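Local coordinates for protein aminoglycoside N(6')-acetyltransferase type 1 (Salmonella choleraesuis, PDB 2VBQ) that transfers an acetyl group from acetyl-CoA to the 6'-amino group of aminoglycosides, conferring resistance to antibiotics such as amikacin and tobramycin, at residues 64-69 with 121-126. Sequence-based numbering, arbitrary orientation.
Sequences ASFIAM and QRWGTN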
ATOM      1  N   ALA A  64       8.290  -5.910  11.863  1.00  9.65           N
ATOM      2  CA  ALA A  64       9.447  -6.715  12.250  1.00  9.23           C
ATOM      3  C   ALA A  64      10.525  -6.562  11.197  1.00  9.32           C
ATOM      4  O   ALA A  64      10.233  -6.409  10.005  1.00  9.33           O
ATOM      5  CB  ALA A  64       9.092  -8.231  12.419  1.00  9.35           C
ATOM      6  N   SER A  65      11.772  -6.563  11.658  1.00  9.96           N
ATOM      7  CA  SER A  65      12.937  -6.506  10.788  1.00 10.08           C
ATOM      8  C   SER A  65      13.831  -7.688  11.094  1.00 10.45           C
ATOM      9  O   SER A  65      13.764  -8.249  12.178  1.00 11.25           O
ATOM     10  CB  SER A  65      13.698  -5.182  10.971  1.00  9.43           C
ATOM     11  OG  SER A  65      12.868  -4.133  10.502  1.00 11.49           O
ATOM     12  N   PHE A  66      14.633  -8.074  10.103  1.00 10.29           N
ATOM     13  CA  PHE A  66      15.402  -9.312  10.129  1.00 10.19           C
ATOM     14  C   PHE A  66      16.824  -8.991   9.635  1.00 10.51           C
ATOM     15  O   PHE A  66      16.973  -8.296   8.618  1.00  9.63           O
ATOM     16  CB  PHE A  66      14.721 -10.377   9.250  1.00  9.59           C
ATOM     17  CG  PHE A  66      13.303 -10.712   9.722  1.00 12.02           C
ATOM     18  CD1 PHE A  66      12.212  -9.958   9.286  1.00 12.88           C
ATOM     19  CD2 PHE A  66      13.101 -11.714  10.673  1.00 12.70           C
ATOM     20  CE1 PHE A  66      10.893 -10.226   9.770  1.00 13.20           C
ATOM     21  CE2 PHE A  66      11.799 -11.985  11.173  1.00 15.71           C
ATOM     22  CZ  PHE A  66      10.705 -11.232  10.722  1.00 14.56           C
ATOM     23  N   ILE A  67      17.823  -9.515  10.351  1.00 10.06           N
ATOM     24  CA  ILE A  67      19.241  -9.247  10.089  1.00 11.62           C
ATOM     25  C   ILE A  67      19.976 -10.538   9.739  1.00 11.67           C
ATOM     26  O   ILE A  67      19.974 -11.481  10.526  1.00 12.95           O
ATOM     27  CB  ILE A  67      19.946  -8.653  11.363  1.00 11.50           C
ATOM     28  CG1 ILE A  67      19.062  -7.598  12.076  1.00 13.21           C
ATOM     29  CG2 ILE A  67      21.372  -8.187  11.044  1.00 10.32           C
ATOM     30  CD1 ILE A  67      18.779  -6.341  11.305  1.00 12.69           C
ATOM     31  N   ALA A  68      20.624 -10.567   8.584  1.00 11.83           N
ATOM     32  CA  ALA A  68      21.443 -11.711   8.194  1.00 11.34           C
ATOM     33  C   ALA A  68      22.813 -11.584   8.844  1.00 12.61           C
ATOM     34  O   ALA A  68      23.505 -10.563   8.661  1.00 12.46           O
ATOM     35  CB  ALA A  68      21.556 -11.782   6.700  1.00 11.36           C
ATOM     36  N   MET A  69      23.187 -12.600   9.627  1.00 11.73           N
ATOM     37  CA  MET A  69      24.445 -12.602  10.383  1.00 13.24           C
ATOM     38  C   MET A  69      25.316 -13.760   9.910  1.00 12.80           C
ATOM     39  O   MET A  69      24.801 -14.859   9.723  1.00 13.34           O
ATOM     40  CB  MET A  69      24.170 -12.795  11.881  1.00 12.07           C
ATOM     41  CG  MET A  69      23.307 -11.733  12.574  1.00 16.10           C
ATOM     42  SD  MET A  69      24.059 -10.099  12.654  1.00 20.32           S
ATOM     43  CE  MET A  69      25.595 -10.462  13.544  1.00 20.33           C
ATOM     44  N   GLN A 121       8.367 -14.214   5.296  1.00 13.22           N
ATOM     45  CA  GLN A 121       7.253 -15.147   5.022  1.00 15.43           C
ATOM     46  C   GLN A 121       6.806 -15.952   6.239  1.00 15.35           C
ATOM     47  O   GLN A 121       5.594 -16.043   6.524  1.00 15.61           O
ATOM     48  CB  GLN A 121       7.586 -16.095   3.854  1.00 15.52           C
ATOM     49  CG  GLN A 121       6.361 -16.913   3.384  1.00 17.78           C
ATOM     50  CD  GLN A 121       6.667 -17.823   2.213  1.00 19.45           C
ATOM     51  OE1 GLN A 121       7.407 -17.461   1.300  1.00 23.49           O
ATOM     52  NE2 GLN A 121       6.095 -19.018   2.238  1.00 25.29           N
ATOM     53  N   ARG A 122       7.777 -16.533   6.943  1.00 15.35           N
ATOM     54  CA  ARG A 122       7.564 -17.301   8.182  1.00 16.60           C
ATOM     55  C   ARG A 122       6.847 -16.425   9.233  1.00 15.87           C
ATOM     56  O   ARG A 122       5.817 -16.806   9.794  1.00 14.31           O
ATOM     57  CB  ARG A 122       8.928 -17.804   8.702  1.00 16.47           C
ATOM     58  CG  ARG A 122       8.929 -18.753   9.925  1.00 18.58           C
ATOM     59  CD  ARG A 122      10.384 -19.090  10.366  1.00 20.26           C
ATOM     60  NE  ARG A 122      11.188 -19.450   9.184  1.00 27.79           N
ATOM     61  CZ  ARG A 122      12.381 -18.951   8.831  1.00 26.79           C
ATOM     62  NH1 ARG A 122      13.025 -18.061   9.592  1.00 28.50           N
ATOM     63  NH2 ARG A 122      12.940 -19.368   7.698  1.00 23.57           N
ATOM     64  N   TRP A 123       7.385 -15.225   9.463  1.00 14.57           N
ATOM     65  CA  TRP A 123       6.765 -14.257  10.354  1.00 13.97           C
ATOM     66  C   TRP A 123       5.297 -13.933   9.942  1.00 13.97           C
ATOM     67  O   TRP A 123       4.362 -13.982  10.778  1.00 13.44           O
ATOM     68  CB  TRP A 123       7.637 -12.979  10.424  1.00 12.97           C
ATOM     69  CG  TRP A 123       7.092 -11.909  11.317  1.00 12.56           C
ATOM     70  CD1 TRP A 123       6.971 -11.959  12.686  1.00 11.53           C
ATOM     71  CD2 TRP A 123       6.615 -10.623  10.916  1.00 12.00           C
ATOM     72  NE1 TRP A 123       6.439 -10.786  13.146  1.00 12.54           N
ATOM     73  CE2 TRP A 123       6.204  -9.950  12.082  1.00 13.82           C
ATOM     74  CE3 TRP A 123       6.479  -9.977   9.679  1.00 13.08           C
ATOM     75  CZ2 TRP A 123       5.657  -8.659  12.053  1.00 12.92           C
ATOM     76  CZ3 TRP A 123       5.954  -8.691   9.646  1.00 11.83           C
ATOM     77  CH2 TRP A 123       5.553  -8.035  10.838  1.00 11.52           C
ATOM     78  N   GLY A 124       5.091 -13.619   8.674  1.00 13.41           N
ATOM     79  CA  GLY A 124       3.747 -13.264   8.218  1.00 14.07           C
ATOM     80  C   GLY A 124       2.776 -14.445   8.263  1.00 15.74           C
ATOM     81  O   GLY A 124       1.581 -14.287   8.599  1.00 14.16           O
ATOM     82  N   THR A 125       3.280 -15.629   7.913  1.00 15.61           N
ATOM     83  CA  THR A 125       2.483 -16.853   7.989  1.00 18.30           C
ATOM     84  C   THR A 125       2.050 -17.135   9.424  1.00 18.68           C
ATOM     85  O   THR A 125       0.875 -17.430   9.673  1.00 19.02           O
ATOM     86  CB  THR A 125       3.230 -18.059   7.350  1.00 18.26           C
ATOM     87  OG1 THR A 125       3.326 -17.819   5.937  1.00 21.17           O
ATOM     88  CG2 THR A 125       2.504 -19.405   7.595  1.00 19.12           C
ATOM     89  N   ASN A 126       2.970 -16.994  10.370  1.00 19.25           N
ATOM     90  CA  ASN A 126       2.623 -17.215  11.774  1.00 21.00           C
ATOM     91  C   ASN A 126       1.633 -16.177  12.351  1.00 21.26           C
ATOM     92  O   ASN A 126       0.946 -16.442  13.354  1.00 20.94           O
ATOM     93  CB  ASN A 126       3.889 -17.293  12.630  1.00 21.77           C
ATOM     94  CG  ASN A 126       4.558 -18.653  12.562  1.00 26.26           C
ATOM     95  OD1 ASN A 126       5.719 -18.808  12.953  1.00 29.18           O
ATOM     96  ND2 ASN A 126       3.825 -19.657  12.063  1.00 31.47           N
TER
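One face of the Trp-123 indole receives the methyl of Ala-64, and the Phe-66 ring turns its edge toward the indole in an offset edge-to-face pair. The methyl contact qualifies as CH-pi: Ala-64 CB lies 3.6 Å from the centroid of the six-membered ring, 20° off its normal, with its closest approach to Trp-123 CE2 at 3.4 Å. For the aromatic pair, the Phe-66 centroid stands 5.6 Å from that of the five-membered ring, with the planes at 63°. Phe-66 leads with CZ, which comes within 3.5 Å of Trp-123 CB, while Trp-123 CG sits at the edge of the phenyl ring, in its plane. With CG anti to the backbone N (chi1 180°), the indole is carried out from the helix and presents a face to Ala-64. The contact is carried by apolar side-chain packing and aromatic interactions: Ala-64 lies mainly over the six-membered ring and CE2, Phe-66 nearer CB and CG, the two meeting around CD2. Phe-66 also packs on Leu-116, Ala-119 and Val-120 of the same helix, and Trp-123 extends to Ala-80 and Ile-82 on the adjoining strand. This is helix-on-sheet core packing, seating the C-terminal end of helix 112-126 against the central mixed sheet of the GNAT fold.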